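Local structure of taurine:2-oxoglutarate aminotransferase (Bifidobacterium kashiwanohense PV20-2, 6JIX) at residues 229-232 and 233-236; 240-244 and 245-249; 392-395 and 396-399. The protein probably catalyses pyridoxal-phosphate-dependent transfer of the amino group of taurine to 2-oxoglutarate, as a class-III aminotransferase. All coordinates share one frame; numbering follows the deposited sequence.

How the contacts relate
Running from the N terminus, the three contacts follow one another in series along the chain; none nests in or crosses another, and each is local. Contact 1 closes the turn by which the loop after strand 213-219 enters helix 234-245. Contact 2 ends the same helix and turns the chain into strand 248-252, completing a beta-alpha-beta unit of the seven-stranded sheet. The two meet where M235 O lies 3.9 Å from M249 CE, with centres about 16 Å apart. Contact 3 starts helix 395-404, which packs against helix 426-447 and strand 415-418; its centre lies about 40 Å from that of contact 2, on the opposite side of the chain's centre.

Contact 1 (229-232 and 233-236); sequences LPPE and GYME
P231 and Y234 meet as the two ends of a type II beta turn that leads into helix 234-245. Their side chains lie alongside each other and point the same way, with P231 CG 4.0 Å from Y234 CB. The backbone closes the turn through Y234 N, which donates to P231 O over 3.2 Å in a nearly straight bond (164°). P231 O also takes a hydrogen from a water, and this water accepts from M235 N at 2.9 Å, so one carbonyl serves two successive amides of the first helical turn. Between these ends, G233 sits at the N-cap with a positive phi, as is common at the third position of such a turn. One residue earlier, P230 reaches both Y234 and M235: its CB lies 4.2 Å from Y234 CD2, oblique to the ring, while its CG meets M235 CG at 4.1 Å. Y234 has CG anti to the backbone N (chi1 -177°), which carries the buried ring away from the turn to Y197 and L198 of helix 190-208. The same helix hydrogen-bonds the loop at both ends of E232, T194 OG1 with E232 O and D190 OD2 with E232 N. M235 packs on M218 of strand 213-219. E232 OE1 and E236 OE2 stay 5.6 Å apart, and E236 OE2 instead accepts from D271 N.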
loop_
_atom_site.group_PDB
_atom_site.type_symbol
_atom_site.label_atom_id
_atom_site.label_comp_id
_atom_site.label_asym_id
_atom_site.label_seq_id
_atom_site.Cartn_x
_atom_site.Cartn_y
_atom_site.Cartn_z
ATOM N N LEU A 229 -10.674 6.858 24.473
ATOM C CA LEU A 229 -9.937 7.966 25.054
ATOM C C LEU A 229 -9.087 7.465 26.221
ATOM O O LEU A 229 -9.604 6.753 27.092
ATOM C CB LEU A 229 -10.900 9.050 25.531
ATOM C CG LEU A 229 -11.844 9.561 24.442
ATOM C CD1 LEU A 229 -12.919 10.457 25.037
ATOM C CD2 LEU A 229 -11.056 10.280 23.319
ATOM N N PRO A 230 -7.797 7.790 26.252
ATOM C CA PRO A 230 -6.926 7.320 27.338
ATOM C C PRO A 230 -7.193 8.073 28.624
ATOM O O PRO A 230 -7.640 9.232 28.590
ATOM C CB PRO A 230 -5.518 7.632 26.807
ATOM C CG PRO A 230 -5.734 8.806 25.908
ATOM C CD PRO A 230 -7.053 8.537 25.232
ATOM N N PRO A 231 -6.906 7.467 29.782
ATOM C CA PRO A 231 -6.964 8.219 31.036
ATOM C C PRO A 231 -5.968 9.368 31.018
ATOM O O PRO A 231 -4.926 9.302 30.362
ATOM C CB PRO A 231 -6.595 7.173 32.100
ATOM C CG PRO A 231 -5.875 6.070 31.333
ATOM C CD PRO A 231 -6.578 6.042 30.013
ATOM N N GLU A 232 -6.321 10.437 31.726
ATOM C CA GLU A 232 -5.476 11.616 31.831
ATOM C C GLU A 232 -4.066 11.217 32.207
ATOM O O GLU A 232 -3.873 10.380 33.082
ATOM C CB GLU A 232 -6.043 12.555 32.900
ATOM C CG GLU A 232 -5.410 13.925 32.926
ATOM C CD GLU A 232 -5.692 14.707 31.650
ATOM O OE1 GLU A 232 -4.917 15.653 31.359
ATOM O OE2 GLU A 232 -6.684 14.376 30.941
ATOM N N GLY A 233 -3.078 11.790 31.522
ATOM C CA GLY A 233 -1.683 11.590 31.877
ATOM C C GLY A 233 -1.013 10.338 31.336
ATOM O O GLY A 233 0.219 10.227 31.443
ATOM N N TYR A 234 -1.776 9.388 30.782
ATOM C CA TYR A 234 -1.213 8.131 30.282
ATOM C C TYR A 234 -0.266 8.345 29.097
ATOM O O TYR A 234 0.867 7.855 29.109
ATOM C CB TYR A 234 -2.345 7.189 29.896
ATOM C CG TYR A 234 -1.928 5.815 29.426
ATOM C CD1 TYR A 234 -1.320 4.898 30.295
ATOM C CD2 TYR A 234 -2.175 5.414 28.119
ATOM C CE1 TYR A 234 -0.965 3.625 29.858
ATOM C CE2 TYR A 234 -1.828 4.142 27.682
ATOM C CZ TYR A 234 -1.228 3.258 28.547
ATOM O OH TYR A 234 -0.891 2.011 28.086
ATOM N N MET A 235 -0.711 9.064 28.060
ATOM C CA MET A 235 0.147 9.271 26.894
ATOM C C MET A 235 1.424 10.000 27.280
ATOM O O MET A 235 2.497 9.726 26.725
ATOM C CB MET A 235 -0.582 10.061 25.803
ATOM C CG MET A 235 -1.712 9.346 25.105
ATOM S SD MET A 235 -1.338 7.649 24.658
ATOM C CE MET A 235 -0.649 7.773 23.005
ATOM N N GLU A 236 1.332 10.940 28.220
ATOM C CA GLU A 236 2.530 11.657 28.646
ATOM C C GLU A 236 3.491 10.727 29.362
ATOM O O GLU A 236 4.713 10.831 29.190
ATOM C CB GLU A 236 2.152 12.825 29.559
ATOM C CG GLU A 236 1.568 14.028 28.827
ATOM C CD GLU A 236 0.077 13.903 28.573
ATOM O OE1 GLU A 236 -0.517 12.865 28.944
ATOM O OE2 GLU A 236 -0.497 14.854 27.992
HETATM O O HOH W 1 -3.337 10.216 27.996
#

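Contact 2 (240-244 and 245-249); sequences ALCDK and YGILM
The carbonyl oxygen of C242 is gripped by three amides in a Schellman-like C-cap that ends helix 234-245. The likeness rests on the 6→1 bond, I247 N to C242 O at 3.0 Å, and on the positive phi of G246 (77°), which reverses the chain here. G246 N and Y245 N add weak, bent bonds to the same oxygen, while Y245 N also keeps its regular helical bond to L241 O. Within the beta-alpha-beta unit of strand 213-219, helix 234-245 and strand 248-252, this turn is the passage from the helix to the second strand. The buried thiol of C242 packs between the bend and the start of the strand: with SG anti to the carbonyl carbon (chi1 -64°), it reaches I247 CG2 at 3.9 Å and M249 CB at 3.8 Å. I216 of strand 213-219 touches both C242 and I247, joining the bend to the sheet, and L205 of helix 190-208 packs on I247. On the last helical turn, K244 and Y245 run side by side. The extended aliphatic part of K244 lies over one face of the Y245 ring, forming a CH-pi contact. L241 CB comes within 4.4 Å of Y245 CD2, and the phenol oxygen is held by D202 and Q206 of helix 190-208, which fixes the far end of the ring. K244 CG stands 4.2 Å from the ring centroid, only 6° off its normal.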
loop_
_atom_site.group_PDB
_atom_site.type_symbol
_atom_site.label_atom_id
_atom_site.label_comp_id
_atom_site.label_asym_id
_atom_site.label_seq_id
_atom_site.Cartn_x
_atom_site.Cartn_y
_atom_site.Cartn_z
ATOM N N ALA A 240 7.308 9.542 28.581
ATOM C CA ALA A 240 8.364 9.594 29.585
ATOM C C ALA A 240 9.157 8.292 29.618
ATOM O O ALA A 240 10.395 8.310 29.672
ATOM C CB ALA A 240 7.759 9.903 30.956
ATOM N N LEU A 241 8.463 7.146 29.594
ATOM C CA LEU A 241 9.178 5.869 29.587
ATOM C C LEU A 241 10.072 5.750 28.360
ATOM O O LEU A 241 11.210 5.280 28.463
ATOM C CB LEU A 241 8.207 4.688 29.656
ATOM C CG LEU A 241 7.251 4.577 30.833
ATOM C CD1 LEU A 241 6.247 3.468 30.553
ATOM C CD2 LEU A 241 8.022 4.341 32.144
ATOM N N CYS A 242 9.571 6.153 27.186
ATOM C CA CYS A 242 10.407 6.118 25.991
ATOM C C CYS A 242 11.655 6.961 26.191
ATOM O O CYS A 242 12.771 6.524 25.888
ATOM C CB CYS A 242 9.628 6.614 24.773
ATOM S SG CYS A 242 8.223 5.590 24.305
ATOM N N ASP A 243 11.478 8.174 26.719
ATOM C CA ASP A 243 12.608 9.055 26.978
ATOM C C ASP A 243 13.591 8.404 27.944
ATOM O O ASP A 243 14.808 8.418 27.723
ATOM C CB ASP A 243 12.102 10.381 27.542
ATOM C CG ASP A 243 11.377 11.235 26.510
ATOM O OD1 ASP A 243 11.426 10.943 25.292
ATOM O OD2 ASP A 243 10.755 12.229 26.932
ATOM N N LYS A 244 13.073 7.835 29.035
ATOM C CA LYS A 244 13.924 7.175 30.021
ATOM C C LYS A 244 14.773 6.082 29.383
ATOM O O LYS A 244 15.958 5.945 29.701
ATOM C CB LYS A 244 13.058 6.595 31.139
ATOM C CG LYS A 244 13.824 6.043 32.313
ATOM C CD LYS A 244 12.865 5.584 33.412
ATOM C CE LYS A 244 13.548 4.654 34.405
ATOM N NZ LYS A 244 12.990 4.816 35.784
ATOM N N TYR A 245 14.193 5.308 28.467
ATOM C CA TYR A 245 14.797 4.074 27.981
ATOM C C TYR A 245 15.428 4.185 26.598
ATOM O O TYR A 245 16.062 3.227 26.152
ATOM C CB TYR A 245 13.741 2.966 27.989
ATOM C CG TYR A 245 13.382 2.563 29.402
ATOM C CD1 TYR A 245 14.364 2.159 30.295
ATOM C CD2 TYR A 245 12.073 2.598 29.849
ATOM C CE1 TYR A 245 14.052 1.788 31.580
ATOM C CE2 TYR A 245 11.751 2.225 31.143
ATOM C CZ TYR A 245 12.749 1.829 32.009
ATOM O OH TYR A 245 12.451 1.464 33.312
ATOM N N GLY A 246 15.307 5.327 25.928
ATOM C CA GLY A 246 15.828 5.461 24.587
ATOM C C GLY A 246 14.983 4.803 23.521
ATOM O O GLY A 246 15.504 4.460 22.457
ATOM N N ILE A 247 13.705 4.578 23.795
ATOM C CA ILE A 247 12.757 3.966 22.876
ATOM C C ILE A 247 12.069 5.072 22.088
ATOM O O ILE A 247 11.615 6.069 22.673
ATOM C CB ILE A 247 11.723 3.144 23.666
ATOM C CG1 ILE A 247 12.370 1.953 24.375
ATOM C CG2 ILE A 247 10.539 2.769 22.800
ATOM C CD1 ILE A 247 11.580 1.499 25.614
ATOM N N LEU A 248 11.949 4.895 20.772
ATOM C CA LEU A 248 11.192 5.854 19.979
ATOM C C LEU A 248 9.703 5.655 20.213
ATOM O O LEU A 248 9.220 4.525 20.340
ATOM C CB LEU A 248 11.506 5.709 18.486
ATOM C CG LEU A 248 12.980 5.814 18.088
ATOM C CD1 LEU A 248 13.164 5.485 16.631
ATOM C CD2 LEU A 248 13.486 7.194 18.379
ATOM N N MET A 249 8.972 6.757 20.273
ATOM C CA MET A 249 7.521 6.713 20.359
ATOM C C MET A 249 6.952 6.993 18.981
ATOM O O MET A 249 7.331 7.978 18.337
ATOM C CB MET A 249 6.988 7.731 21.356
ATOM C CG MET A 249 5.517 7.647 21.583
ATOM S SD MET A 249 5.013 8.917 22.769
ATOM C CE MET A 249 3.395 8.309 23.244
#

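Contact 3 (392-395 and 396-399); sequences NSVM and PQIM
M395, I398 and M399 form the apolar centre of this contact, the first turn of helix 395-404, where residues three and four apart pack on one flank. M395 and I398 lie side by side and point the same way, SD of M395 being 3.9 Å from I398 CD1. The M395 chain bends at chi2 (-72°) and again at chi3, which carries its methyl forward along the helix until CE is 4.1 Å from M399 CE, those two side chains crossing at a slant. I416 of strand 415-418 touches all three residues, and V439 and V443 of helix 426-447 cover I398. M399 reaches to about 4 Å from the side chain of T409, a residue of a glutamate-binding site, so M399 lies next to that site. In the backbone, M399 N donates to M395 O over 2.9 Å. P396 has no N-H to give, and its CD rests 3.5 Å from S393 OG. At the polar edge S393 caps the helix start: its hydroxyl oxygen, anti to the backbone N (chi1 160°), accepts from M395 N at 3.0 Å with an angle of 154°.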
loop_
_atom_site.group_PDB
_atom_site.type_symbol
_atom_site.label_atom_id
_atom_site.label_comp_id
_atom_site.label_asym_id
_atom_site.label_seq_id
_atom_site.Cartn_x
_atom_site.Cartn_y
_atom_site.Cartn_z
ATOM N N ASN A 392 -21.334 -14.235 16.271
ATOM C CA ASN A 392 -22.724 -13.799 16.137
ATOM C C ASN A 392 -22.985 -12.539 16.965
ATOM O O ASN A 392 -23.885 -12.492 17.809
ATOM C CB ASN A 392 -23.679 -14.925 16.523
ATOM C CG ASN A 392 -23.234 -16.259 15.969
ATOM O OD1 ASN A 392 -23.072 -16.416 14.757
ATOM N ND2 ASN A 392 -23.003 -17.218 16.853
ATOM N N SER A 393 -22.144 -11.530 16.750
ATOM C CA SER A 393 -22.388 -10.213 17.320
ATOM C C SER A 393 -23.701 -9.639 16.790
ATOM O O SER A 393 -23.956 -9.658 15.583
ATOM C CB SER A 393 -21.226 -9.285 16.979
ATOM O OG SER A 393 -21.602 -7.929 17.104
ATOM N N VAL A 394 -24.537 -9.120 17.697
ATOM C CA VAL A 394 -25.764 -8.438 17.291
ATOM C C VAL A 394 -25.522 -7.016 16.822
ATOM O O VAL A 394 -26.468 -6.349 16.392
ATOM C CB VAL A 394 -26.798 -8.333 18.428
ATOM C CG1 VAL A 394 -27.254 -9.698 18.853
ATOM C CG2 VAL A 394 -26.210 -7.560 19.607
ATOM N N MET A 395 -24.296 -6.515 16.919
ATOM C CA MET A 395 -24.068 -5.122 16.562
ATOM C C MET A 395 -24.385 -4.825 15.098
ATOM O O MET A 395 -24.900 -3.728 14.824
ATOM C CB MET A 395 -22.630 -4.736 16.939
ATOM C CG MET A 395 -22.338 -4.945 18.422
ATOM S SD MET A 395 -23.148 -3.759 19.535
ATOM C CE MET A 395 -22.866 -2.221 18.676
ATOM N N PRO A 396 -24.144 -5.720 14.134
ATOM C CA PRO A 396 -24.548 -5.400 12.752
ATOM C C PRO A 396 -26.045 -5.156 12.609
ATOM O O PRO A 396 -26.456 -4.311 11.805
ATOM C CB PRO A 396 -24.068 -6.623 11.955
ATOM C CG PRO A 396 -22.919 -7.143 12.738
ATOM C CD PRO A 396 -23.263 -6.903 14.186
ATOM N N GLN A 397 -26.872 -5.885 13.358
ATOM C CA GLN A 397 -28.304 -5.602 13.418
ATOM C C GLN A 397 -28.571 -4.129 13.717
ATOM O O GLN A 397 -29.381 -3.480 13.045
ATOM C CB GLN A 397 -28.925 -6.469 14.509
ATOM C CG GLN A 397 -30.217 -7.145 14.188
ATOM C CD GLN A 397 -30.616 -8.097 15.300
ATOM O OE1 GLN A 397 -29.824 -8.949 15.723
ATOM N NE2 GLN A 397 -31.831 -7.920 15.823
ATOM N N ILE A 398 -27.905 -3.595 14.749
ATOM C CA ILE A 398 -28.047 -2.188 15.124
ATOM C C ILE A 398 -27.537 -1.279 14.015
ATOM O O ILE A 398 -28.152 -0.253 13.689
ATOM C CB ILE A 398 -27.287 -1.910 16.431
ATOM C CG1 ILE A 398 -27.658 -2.920 17.513
ATOM C CG2 ILE A 398 -27.494 -0.467 16.859
ATOM C CD1 ILE A 398 -26.838 -2.755 18.767
ATOM N N MET A 399 -26.386 -1.632 13.437
ATOM C CA MET A 399 -25.821 -0.853 12.346
ATOM C C MET A 399 -26.770 -0.821 11.157
ATOM O O MET A 399 -26.819 0.179 10.432
ATOM C CB MET A 399 -24.463 -1.435 11.952
ATOM C CG MET A 399 -23.249 -0.550 12.258
ATOM S SD MET A 399 -23.226 0.245 13.873
ATOM C CE MET A 399 -22.341 -0.982 14.851
#